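Acyl-CoA dehydrogenase domain protein Tcur3483 (Thermomonospora curvata, PDB 6WY9) binds FAD and, as a member of the acyl-CoA dehydrogenase family, probably oxidises a CH-CH bond of its substrate. Local coordinates at residues A143-P149 against S174-G180; H200-I205 against N248-I254. All coordinates share one frame; numbering follows the deposited sequence.

Interaction 1. Residues A143-P149 against S174-G180; sequences AIGYTEP and SKIFTSG. With FDA (dihydroflavine-adenine dinucleotide), chain C.
The flavin-binding site in the middle beta domain of the acyl-CoA dehydrogenase fold is formed in part where T147 meets I176 and E148 meets K175, the turn after strand 142-145 lying against the end of strand 168-176. The backbone N of I176 donates to T147 O at 2.8 Å, approaching from above the carbonyl plane, and the two CG2 methyls of this pair touch. K175 bends at its CB-CG bond (chi2 -76°) and then runs extended along the turn, bringing NZ 2.8 Å from Y146 O and 2.9 Å from E148 OE2. The second contact is a salt bridge, made on the anti side of the carboxylate and out of its plane. A190 O also accepts from NZ, while T160 OG1 bonds to the same E148 oxygen. A methionine in place of K175 would probably leave the E148 carboxylate without its countercharge and Y146 O without this donor.

What this scaffold presents is the grip on the reduced flavin. Its O2 is held by two backbone amides, Y146 N and T147 N, the latter nearly straight at 169°. I144 O receives the flavin N3-H, and S179 N reaches O4 from the other segment. With its CG2 anti to the backbone N, T147 packs that methyl near I176 and the F177 ring edge, leaving OG1 to accept from flavin N1 at 2.8 Å.

Interaction 2. Residues H200-I205 against N248-I254; sequences HKGISI and NGGWKLI
I203 and I205 on one strand meet W251, L253 and I254 on a helix at the seam between the middle beta domain and the C-terminal helical domain of this acyl-CoA dehydrogenase fold, an example of a helix packed on a strand. The axes of strand 203-205 and helix 250-254 pass 6.9 Å apart at 55°, an approach made possible by G250: its CA sits 4.0 Å from S204 CA, and any CB there would run into the strand backbone. The backbone at G250 is therefore pressed onto the strand, and G250 N donates to I203 O at 2.8 Å from above the carbonyl plane.

Around this point of closest backbone packing the isoleucines act as bumps. I203 lies alongside W251, its CD1 against CE3 of the indole, while its CG2 branch turns to the CD1 of I254, the two chains crossing at about a right angle. I205 fills the hollow bounded by G250, L253 and I254: its CB rests on L253 CD2, its CG1 lies near G250 O, and CD1 pushes to 3.5 Å from CG1 of I254. Strand 186-192, through W188 and A190, also packs on I205.

H200, which is exposed, forms an edge-to-face (T-shaped) pair with W251, the rings at 86°. The imidazole points its ND1 edge at one indole face, displaced toward the rim over CE2; W251 is swung to it by a CG anti to the backbone N. Beside K201, N248 lays CB against the K201 O, and its OD1 bonds to T193 OG1. That threonine hydroxyl also bonds to S204 OG, which receives N248 N at 2.7 Å along an almost straight 173° line.

In the fold
Interaction 1 closes first along the chain and interaction 2 opens after it, their centres about 16 Å apart. Both reach the mixed sheet in which strand 186-192 lies between strands 142-145 and 203-209; interaction 1 also draws on the antiparallel sheet through strand 168-176, whereas interaction 2 brings in helix 250-260. Y146 joins them: its OH, hydrogen-bonded to W188 NE1 of strand 186-192, packs 3.5 Å from I254 CA, and its CE1 lies 3.9 Å from I205 CD1. The turn that holds the flavin thus rests against the junction of the beta and C-terminal helical domains, an illustration of how a cofactor site and a domain seam can be built on one sheet.

Interaction 1. Residues A143-P149 against S174-G180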
ATOM      1  N   ALA A 143     -30.761 -21.504  -1.841  1.00 50.56           N
ATOM      2  CA  ALA A 143     -29.929 -20.659  -1.001  1.00 49.76           C
ATOM      3  C   ALA A 143     -28.864 -21.537  -0.340  1.00 50.34           C
ATOM      4  O   ALA A 143     -29.072 -22.735  -0.130  1.00 51.19           O
ATOM      5  CB  ALA A 143     -30.801 -19.886   0.027  1.00 48.73           C
ATOM      6  N   ILE A 144     -27.693 -20.952  -0.053  1.00 48.11           N
ATOM      7  CA  ILE A 144     -26.557 -21.711   0.477  1.00 46.66           C
ATOM      8  C   ILE A 144     -26.579 -21.659   2.000  1.00 46.58           C
ATOM      9  O   ILE A 144     -26.454 -20.578   2.597  1.00 44.43           O
ATOM     10  CB  ILE A 144     -25.206 -21.177  -0.035  1.00 47.06           C
ATOM     11  CG1 ILE A 144     -25.086 -21.229  -1.560  1.00 47.18           C
ATOM     12  CG2 ILE A 144     -24.084 -22.042   0.583  1.00 47.39           C
ATOM     13  CD1 ILE A 144     -25.219 -22.642  -2.127  1.00 49.42           C
ATOM     14  N   GLY A 145     -26.635 -22.824   2.629  1.00 46.28           N
ATOM     15  CA  GLY A 145     -26.633 -22.896   4.078  1.00 46.84           C
ATOM     16  C   GLY A 145     -25.339 -23.447   4.654  1.00 47.35           C
ATOM     17  O   GLY A 145     -25.300 -24.610   5.066  1.00 47.84           O
ATOM     18  N   TYR A 146     -24.267 -22.640   4.675  1.00 46.08           N
ATOM     19  CA  TYR A 146     -23.000 -23.081   5.268  1.00 46.17           C
ATOM     20  C   TYR A 146     -22.765 -22.482   6.653  1.00 44.97           C
ATOM     21  O   TYR A 146     -22.679 -23.204   7.662  1.00 46.51           O
ATOM     22  CB  TYR A 146     -21.834 -22.703   4.351  1.00 45.65           C
ATOM     23  CG  TYR A 146     -21.777 -23.457   3.045  1.00 47.55           C
ATOM     24  CD1 TYR A 146     -22.494 -24.631   2.853  1.00 47.77           C
ATOM     25  CD2 TYR A 146     -20.992 -22.981   2.006  1.00 47.10           C
ATOM     26  CE1 TYR A 146     -22.427 -25.300   1.648  1.00 50.68           C
ATOM     27  CE2 TYR A 146     -20.919 -23.639   0.835  1.00 49.36           C
ATOM     28  CZ  TYR A 146     -21.637 -24.784   0.643  1.00 51.34           C
ATOM     29  OH  TYR A 146     -21.519 -25.410  -0.576  1.00 55.24           O
ATOM     30  N   THR A 147     -22.714 -21.149   6.701  1.00 42.75           N
ATOM     31  CA  THR A 147     -22.172 -20.390   7.812  1.00 41.19           C
ATOM     32  C   THR A 147     -23.061 -20.492   9.032  1.00 41.41           C
ATOM     33  O   THR A 147     -24.289 -20.427   8.933  1.00 43.39           O
ATOM     34  CB  THR A 147     -22.024 -18.921   7.375  1.00 39.67           C
ATOM     35  OG1 THR A 147     -21.201 -18.875   6.204  1.00 39.79           O
ATOM     36  CG2 THR A 147     -21.399 -18.038   8.490  1.00 37.28           C
ATOM     37  N   GLU A 148     -22.438 -20.651  10.195  1.00 40.77           N
ATOM     38  CA  GLU A 148     -23.108 -20.643  11.485  1.00 41.49           C
ATOM     39  C   GLU A 148     -22.486 -19.565  12.361  1.00 41.94           C
ATOM     40  O   GLU A 148     -21.337 -19.168  12.141  1.00 41.55           O
ATOM     41  CB  GLU A 148     -22.972 -22.003  12.192  1.00 43.39           C
ATOM     42  CG  GLU A 148     -23.385 -23.143  11.274  1.00 45.34           C
ATOM     43  CD  GLU A 148     -23.353 -24.529  11.939  1.00 49.77           C
ATOM     44  OE1 GLU A 148     -22.652 -24.714  12.986  1.00 50.05           O
ATOM     45  OE2 GLU A 148     -24.040 -25.445  11.386  1.00 50.93           O
ATOM     46  N   PRO A 149     -23.190 -19.110  13.387  1.00 44.17           N
ATOM     47  CA  PRO A 149     -22.531 -18.237  14.375  1.00 43.77           C
ATOM     48  C   PRO A 149     -21.190 -18.785  14.870  1.00 43.83           C
ATOM     49  O   PRO A 149     -20.257 -17.994  15.033  1.00 42.92           O
ATOM     50  CB  PRO A 149     -23.571 -18.143  15.517  1.00 44.52           C
ATOM     51  CG  PRO A 149     -24.901 -18.354  14.812  1.00 45.76           C
ATOM     52  CD  PRO A 149     -24.617 -19.364  13.697  1.00 44.54           C
ATOM     53  N   SER A 174     -28.880 -24.152  13.124  1.00 56.68           N
ATOM     54  CA  SER A 174     -29.190 -22.857  12.532  1.00 57.99           C
ATOM     55  C   SER A 174     -28.021 -22.435  11.655  1.00 56.55           C
ATOM     56  O   SER A 174     -26.905 -22.935  11.807  1.00 57.39           O
ATOM     57  CB  SER A 174     -29.427 -21.810  13.611  1.00 59.09           C
ATOM     58  OG  SER A 174     -28.162 -21.459  14.126  1.00 58.28           O
ATOM     59  N   LYS A 175     -28.287 -21.489  10.744  1.00 53.98           N
ATOM     60  CA  LYS A 175     -27.267 -20.895   9.894  1.00 50.84           C
ATOM     61  C   LYS A 175     -27.444 -19.377   9.908  1.00 49.96           C
ATOM     62  O   LYS A 175     -28.489 -18.858  10.296  1.00 48.22           O
ATOM     63  CB  LYS A 175     -27.335 -21.421   8.445  1.00 49.79           C
ATOM     64  CG  LYS A 175     -27.181 -22.957   8.314  1.00 50.83           C
ATOM     65  CD  LYS A 175     -25.715 -23.407   8.484  1.00 49.19           C
ATOM     66  CE  LYS A 175     -25.614 -24.953   8.520  1.00 50.04           C
ATOM     67  NZ  LYS A 175     -24.176 -25.437   8.476  1.00 49.24           N
ATOM     68  N   ILE A 176     -26.429 -18.661   9.467  1.00 49.03           N
ATOM     69  CA  ILE A 176     -26.470 -17.209   9.548  1.00 49.24           C
ATOM     70  C   ILE A 176     -25.954 -16.644   8.234  1.00 45.15           C
ATOM     71  O   ILE A 176     -25.087 -17.228   7.575  1.00 43.55           O
ATOM     72  CB  ILE A 176     -25.666 -16.687  10.785  1.00 50.95           C
ATOM     73  CG1 ILE A 176     -25.753 -15.152  10.894  1.00 53.34           C
ATOM     74  CG2 ILE A 176     -24.214 -17.126  10.686  1.00 47.86           C
ATOM     75  CD1 ILE A 176     -25.633 -14.590  12.328  1.00 55.32           C
ATOM     76  N   PHE A 177     -26.511 -15.503   7.830  1.00 44.07           N
ATOM     77  CA  PHE A 177     -26.183 -14.889   6.541  1.00 42.63           C
ATOM     78  C   PHE A 177     -26.577 -15.791   5.357  1.00 44.18           C
ATOM     79  O   PHE A 177     -25.902 -15.827   4.316  1.00 44.43           O
ATOM     80  CB  PHE A 177     -24.694 -14.482   6.427  1.00 42.25           C
ATOM     81  CG  PHE A 177     -24.172 -13.734   7.613  1.00 44.05           C
ATOM     82  CD1 PHE A 177     -24.683 -12.491   7.952  1.00 45.88           C
ATOM     83  CD2 PHE A 177     -23.172 -14.287   8.415  1.00 43.84           C
ATOM     84  CE1 PHE A 177     -24.222 -11.811   9.103  1.00 46.52           C
ATOM     85  CE2 PHE A 177     -22.683 -13.601   9.555  1.00 44.10           C
ATOM     86  CZ  PHE A 177     -23.218 -12.359   9.892  1.00 45.42           C
ATOM     87  N   THR A 178     -27.705 -16.474   5.482  1.00 44.46           N
ATOM     88  CA  THR A 178     -28.229 -17.323   4.409  1.00 45.88           C
ATOM     89  C   THR A 178     -28.907 -16.433   3.380  1.00 46.37           C
ATOM     90  O   THR A 178     -30.125 -16.267   3.406  1.00 48.31           O
ATOM     91  CB  THR A 178     -29.233 -18.334   4.962  1.00 46.30           C
ATOM     92  OG1 THR A 178     -28.735 -18.933   6.174  1.00 46.19           O
ATOM     93  CG2 THR A 178     -29.502 -19.416   3.936  1.00 47.48           C
ATOM     94  N   SER A 179     -28.131 -15.912   2.418  1.00 45.52           N
ATOM     95  CA  SER A 179     -28.698 -15.014   1.414  1.00 46.72           C
ATOM     96  C   SER A 179     -29.752 -15.722   0.594  1.00 47.49           C
ATOM     97  O   SER A 179     -29.528 -16.837   0.104  1.00 48.44           O
ATOM     98  CB  SER A 179     -27.646 -14.472   0.435  1.00 48.56           C
ATOM     99  OG  SER A 179     -26.506 -14.045   1.114  1.00 50.48           O
ATOM    100  N   GLY A 180     -30.855 -15.013   0.363  1.00 48.80           N
ATOM    101  CA  GLY A 180     -31.974 -15.492  -0.409  1.00 50.05           C
ATOM    102  C   GLY A 180     -32.863 -16.502   0.303  1.00 50.70           C
ATOM    103  O   GLY A 180     -33.809 -16.998  -0.315  1.00 52.45           O
TER
HETATM  104  PA  FDA C 401     -15.037 -14.947  11.070  1.00 36.59           P
HETATM  105  O1A FDA C 401     -15.358 -14.482  12.455  1.00 37.23           O
HETATM  106  O2A FDA C 401     -14.759 -16.438  10.815  1.00 35.31           O
HETATM  107  O5B FDA C 401     -13.583 -14.215  10.606  1.00 38.90           O
HETATM  108  C5B FDA C 401     -13.751 -12.827  10.719  1.00 37.80           C
HETATM  109  C4B FDA C 401     -12.452 -12.183  10.201  1.00 38.75           C
HETATM  110  O4B FDA C 401     -11.337 -12.851  10.964  1.00 38.45           O
HETATM  111  C3B FDA C 401     -12.121 -12.568   8.757  1.00 37.70           C
HETATM  112  O3B FDA C 401     -12.660 -11.689   7.841  1.00 36.38           O
HETATM  113  C2B FDA C 401     -10.612 -12.400   8.741  1.00 38.44           C
HETATM  114  O2B FDA C 401     -10.166 -10.991   8.794  1.00 38.84           O
HETATM  115  C1B FDA C 401     -10.163 -13.008  10.106  1.00 38.35           C
HETATM  116  N9A FDA C 401      -9.734 -14.404  10.041  1.00 38.20           N
HETATM  117  C8A FDA C 401     -10.515 -15.573  10.131  1.00 37.99           C
HETATM  118  N7A FDA C 401      -9.779 -16.677  10.099  1.00 37.47           N
HETATM  119  C5A FDA C 401      -8.479 -16.235   9.981  1.00 36.80           C
HETATM  120  C6A FDA C 401      -7.271 -16.940   9.871  1.00 36.86           C
HETATM  121  N6A FDA C 401      -7.234 -18.287   9.888  1.00 35.35           N
HETATM  122  N1A FDA C 401      -6.101 -16.276   9.753  1.00 36.31           N
HETATM  123  C2A FDA C 401      -6.217 -14.916   9.738  1.00 37.18           C
HETATM  124  N3A FDA C 401      -7.297 -14.101   9.824  1.00 35.39           N
HETATM  125  C4A FDA C 401      -8.426 -14.814   9.958  1.00 37.15           C
HETATM  126  N1  FDA C 401     -22.763 -17.753   4.160  1.00 42.49           N
HETATM  127  C2  FDA C 401     -23.585 -18.839   3.794  1.00 44.16           C
HETATM  128  O2  FDA C 401     -23.468 -19.940   4.377  1.00 45.25           O
HETATM  129  N3  FDA C 401     -24.497 -18.602   2.773  1.00 43.57           N
HETATM  130  C4  FDA C 401     -24.653 -17.365   2.105  1.00 41.87           C
HETATM  131  O4  FDA C 401     -25.504 -17.250   1.232  1.00 40.31           O
HETATM  132  C4X FDA C 401     -23.776 -16.312   2.544  1.00 41.06           C
HETATM  133  N5  FDA C 401     -23.868 -15.058   1.938  1.00 40.82           N
HETATM  134  C5X FDA C 401     -23.426 -13.969   2.640  1.00 38.59           C
HETATM  135  C6  FDA C 401     -23.835 -12.725   2.328  1.00 38.91           C
HETATM  136  C7  FDA C 401     -23.372 -11.629   3.098  1.00 39.36           C
HETATM  137  C7M FDA C 401     -23.832 -10.336   2.741  1.00 39.63           C
HETATM  138  C8  FDA C 401     -22.509 -11.784   4.119  1.00 40.08           C
HETATM  139  C8M FDA C 401     -22.015 -10.643   4.915  1.00 40.97           C
HETATM  140  C9  FDA C 401     -22.059 -13.058   4.423  1.00 39.73           C
HETATM  141  C9A FDA C 401     -22.531 -14.143   3.691  1.00 39.07           C
HETATM  142  N10 FDA C 401     -22.085 -15.444   3.980  1.00 40.09           N
HETATM  143  C10 FDA C 401     -22.887 -16.501   3.540  1.00 42.37           C
HETATM  144  C1' FDA C 401     -21.219 -15.654   5.175  1.00 40.26           C
HETATM  145  C2' FDA C 401     -19.710 -15.674   4.804  1.00 41.26           C
HETATM  146  O2' FDA C 401     -19.393 -16.813   4.159  1.00 41.20           O
HETATM  147  C3' FDA C 401     -18.974 -15.528   6.213  1.00 40.33           C
HETATM  148  O3' FDA C 401     -19.157 -14.231   6.743  1.00 37.90           O
HETATM  149  C4' FDA C 401     -17.500 -15.882   6.088  1.00 41.52           C
HETATM  150  O4' FDA C 401     -17.422 -17.247   5.862  1.00 43.24           O
HETATM  151  C5' FDA C 401     -16.769 -15.392   7.368  1.00 42.98           C
HETATM  152  O5' FDA C 401     -17.301 -16.092   8.453  1.00 40.99           O
HETATM  153  P   FDA C 401     -17.519 -15.060   9.706  1.00 38.70           P
HETATM  154  O1P FDA C 401     -18.388 -14.020   9.186  1.00 37.94           O
HETATM  155  O2P FDA C 401     -17.955 -15.902  10.896  1.00 40.06           O
HETATM  156  O3P FDA C 401     -16.076 -14.316  10.050  1.00 36.40           O
HETATM  157  O   HOH W   1     -27.224 -18.234  -0.393  1.00 47.27           O

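Interaction 2. Residues H200-I205 against N248-I254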
ATOM      1  N   HIS A 200     -13.609 -32.627   8.797  1.00 72.55           N
ATOM      2  CA  HIS A 200     -13.825 -32.600   7.354  1.00 72.31           C
ATOM      3  C   HIS A 200     -14.543 -33.840   6.848  1.00 71.52           C
ATOM      4  O   HIS A 200     -15.050 -33.835   5.723  1.00 71.32           O
ATOM      5  CB  HIS A 200     -12.495 -32.470   6.615  1.00 77.39           C
ATOM      6  CG  HIS A 200     -11.802 -31.170   6.854  1.00 79.69           C
ATOM      7  ND1 HIS A 200     -12.023 -30.055   6.077  1.00 79.43           N
ATOM      8  CD2 HIS A 200     -10.909 -30.799   7.800  1.00 80.63           C
ATOM      9  CE1 HIS A 200     -11.291 -29.053   6.530  1.00 78.54           C
ATOM     10  NE2 HIS A 200     -10.602 -29.481   7.573  1.00 79.09           N
ATOM     11  N   LYS A 201     -14.589 -34.908   7.636  1.00 70.05           N
ATOM     12  CA  LYS A 201     -15.167 -36.165   7.167  1.00 71.24           C
ATOM     13  C   LYS A 201     -16.490 -36.490   7.856  1.00 68.55           C
ATOM     14  O   LYS A 201     -16.957 -37.628   7.778  1.00 69.53           O
ATOM     15  CB  LYS A 201     -14.159 -37.305   7.341  1.00 74.79           C
ATOM     16  CG  LYS A 201     -12.725 -36.857   7.057  1.00 76.15           C
ATOM     17  CD  LYS A 201     -11.912 -37.807   6.201  1.00 80.69           C
ATOM     18  CE  LYS A 201     -11.517 -39.046   6.972  1.00 84.58           C
ATOM     19  NZ  LYS A 201     -10.205 -39.659   6.555  1.00 88.47           N
ATOM     20  N   GLY A 202     -17.104 -35.508   8.523  1.00 64.35           N
ATOM     21  CA  GLY A 202     -18.342 -35.724   9.252  1.00 62.47           C
ATOM     22  C   GLY A 202     -19.529 -34.957   8.694  1.00 59.68           C
ATOM     23  O   GLY A 202     -20.591 -34.901   9.318  1.00 59.09           O
ATOM     24  N   ILE A 203     -19.379 -34.399   7.493  1.00 58.43           N
ATOM     25  CA  ILE A 203     -20.308 -33.414   6.946  1.00 55.14           C
ATOM     26  C   ILE A 203     -21.028 -34.005   5.745  1.00 58.67           C
ATOM     27  O   ILE A 203     -20.423 -34.724   4.942  1.00 60.93           O
ATOM     28  CB  ILE A 203     -19.545 -32.141   6.555  1.00 51.32           C
ATOM     29  CG1 ILE A 203     -18.960 -31.497   7.806  1.00 48.66           C
ATOM     30  CG2 ILE A 203     -20.454 -31.133   5.805  1.00 49.21           C
ATOM     31  CD1 ILE A 203     -17.900 -30.463   7.485  1.00 47.85           C
ATOM     32  N   SER A 204     -22.313 -33.698   5.619  1.00 58.78           N
ATOM     33  CA  SER A 204     -23.043 -33.980   4.392  1.00 60.72           C
ATOM     34  C   SER A 204     -23.794 -32.735   3.930  1.00 59.18           C
ATOM     35  O   SER A 204     -24.121 -31.846   4.724  1.00 57.88           O
ATOM     36  CB  SER A 204     -24.013 -35.152   4.585  1.00 62.75           C
ATOM     37  OG  SER A 204     -23.343 -36.269   5.148  1.00 64.63           O
ATOM     38  N   ILE A 205     -24.019 -32.663   2.623  1.00 59.01           N
ATOM     39  CA  ILE A 205     -24.914 -31.683   2.019  1.00 58.01           C
ATOM     40  C   ILE A 205     -26.309 -32.297   1.931  1.00 60.43           C
ATOM     41  O   ILE A 205     -26.476 -33.408   1.407  1.00 62.44           O
ATOM     42  CB  ILE A 205     -24.383 -31.270   0.632  1.00 59.29           C
ATOM     43  CG1 ILE A 205     -23.078 -30.476   0.791  1.00 56.39           C
ATOM     44  CG2 ILE A 205     -25.444 -30.517  -0.194  1.00 60.70           C
ATOM     45  CD1 ILE A 205     -23.226 -29.121   1.493  1.00 53.07           C
ATOM     46  N   ASN A 248     -21.400 -38.133   4.779  1.00 70.84           N
ATOM     47  CA  ASN A 248     -20.115 -37.761   5.354  1.00 70.22           C
ATOM     48  C   ASN A 248     -19.090 -37.343   4.305  1.00 70.08           C
ATOM     49  O   ASN A 248     -17.946 -37.028   4.681  1.00 69.90           O
ATOM     50  CB  ASN A 248     -19.531 -38.880   6.215  1.00 73.54           C
ATOM     51  CG  ASN A 248     -20.425 -39.219   7.376  1.00 74.06           C
ATOM     52  OD1 ASN A 248     -21.062 -38.334   7.951  1.00 72.49           O
ATOM     53  ND2 ASN A 248     -20.497 -40.493   7.720  1.00 76.26           N
ATOM     54  N   GLY A 249     -19.456 -37.317   3.016  1.00 69.42           N
ATOM     55  CA  GLY A 249     -18.582 -36.881   1.940  1.00 68.54           C
ATOM     56  C   GLY A 249     -18.896 -35.475   1.452  1.00 64.91           C
ATOM     57  O   GLY A 249     -18.538 -35.092   0.334  1.00 65.43           O
ATOM     58  N   GLY A 250     -19.532 -34.672   2.307  1.00 62.95           N
ATOM     59  CA  GLY A 250     -20.036 -33.382   1.882  1.00 61.56           C
ATOM     60  C   GLY A 250     -18.973 -32.332   1.637  1.00 63.48           C
ATOM     61  O   GLY A 250     -19.264 -31.309   1.010  1.00 62.48           O
ATOM     62  N   TRP A 251     -17.749 -32.551   2.114  1.00 65.65           N
ATOM     63  CA  TRP A 251     -16.766 -31.485   1.991  1.00 65.78           C
ATOM     64  C   TRP A 251     -16.368 -31.270   0.534  1.00 68.14           C
ATOM     65  O   TRP A 251     -16.203 -30.126   0.098  1.00 67.40           O
ATOM     66  CB  TRP A 251     -15.543 -31.764   2.866  1.00 65.85           C
ATOM     67  CG  TRP A 251     -14.672 -30.541   3.000  1.00 63.86           C
ATOM     68  CD1 TRP A 251     -13.450 -30.345   2.436  1.00 65.09           C
ATOM     69  CD2 TRP A 251     -14.981 -29.337   3.720  1.00 60.26           C
ATOM     70  NE1 TRP A 251     -12.969 -29.100   2.768  1.00 62.80           N
ATOM     71  CE2 TRP A 251     -13.889 -28.459   3.550  1.00 60.11           C
ATOM     72  CE3 TRP A 251     -16.077 -28.916   4.496  1.00 58.22           C
ATOM     73  CZ2 TRP A 251     -13.852 -27.173   4.127  1.00 56.81           C
ATOM     74  CZ3 TRP A 251     -16.045 -27.638   5.070  1.00 55.82           C
ATOM     75  CH2 TRP A 251     -14.939 -26.780   4.871  1.00 55.14           C
ATOM     76  N   LYS A 252     -16.239 -32.343  -0.247  1.00 71.78           N
ATOM     77  CA  LYS A 252     -15.895 -32.147  -1.649  1.00 75.45           C
ATOM     78  C   LYS A 252     -16.997 -31.412  -2.409  1.00 68.81           C
ATOM     79  O   LYS A 252     -16.705 -30.717  -3.379  1.00 68.09           O
ATOM     80  CB  LYS A 252     -15.570 -33.481  -2.324  1.00 87.34           C
ATOM     81  CG  LYS A 252     -14.149 -33.976  -2.025  1.00 96.91           C
ATOM     82  CD  LYS A 252     -13.269 -32.896  -1.338  1.00100.72           C
ATOM     83  CE  LYS A 252     -12.811 -31.799  -2.310  1.00104.44           C
ATOM     84  NZ  LYS A 252     -12.012 -30.711  -1.657  1.00103.83           N
ATOM     85  N   LEU A 253     -18.259 -31.571  -2.006  1.00 65.04           N
ATOM     86  CA  LEU A 253     -19.328 -30.809  -2.640  1.00 64.05           C
ATOM     87  C   LEU A 253     -19.228 -29.345  -2.265  1.00 64.49           C
ATOM     88  O   LEU A 253     -19.388 -28.462  -3.115  1.00 64.24           O
ATOM     89  CB  LEU A 253     -20.690 -31.356  -2.229  1.00 63.62           C
ATOM     90  CG  LEU A 253     -21.203 -32.616  -2.931  1.00 67.27           C
ATOM     91  CD1 LEU A 253     -20.169 -33.747  -3.006  1.00 69.73           C
ATOM     92  CD2 LEU A 253     -22.431 -33.082  -2.191  1.00 68.23           C
ATOM     93  N   ILE A 254     -18.996 -29.067  -0.981  1.00 63.74           N
ATOM     94  CA  ILE A 254     -18.856 -27.683  -0.557  1.00 63.29           C
ATOM     95  C   ILE A 254     -17.769 -26.996  -1.373  1.00 64.45           C
ATOM     96  O   ILE A 254     -17.967 -25.890  -1.895  1.00 63.77           O
ATOM     97  CB  ILE A 254     -18.588 -27.607   0.954  1.00 61.51           C
ATOM     98  CG1 ILE A 254     -19.862 -28.022   1.700  1.00 59.88           C
ATOM     99  CG2 ILE A 254     -18.121 -26.188   1.318  1.00 60.40           C
ATOM    100  CD1 ILE A 254     -19.687 -28.283   3.193  1.00 58.70           C
TER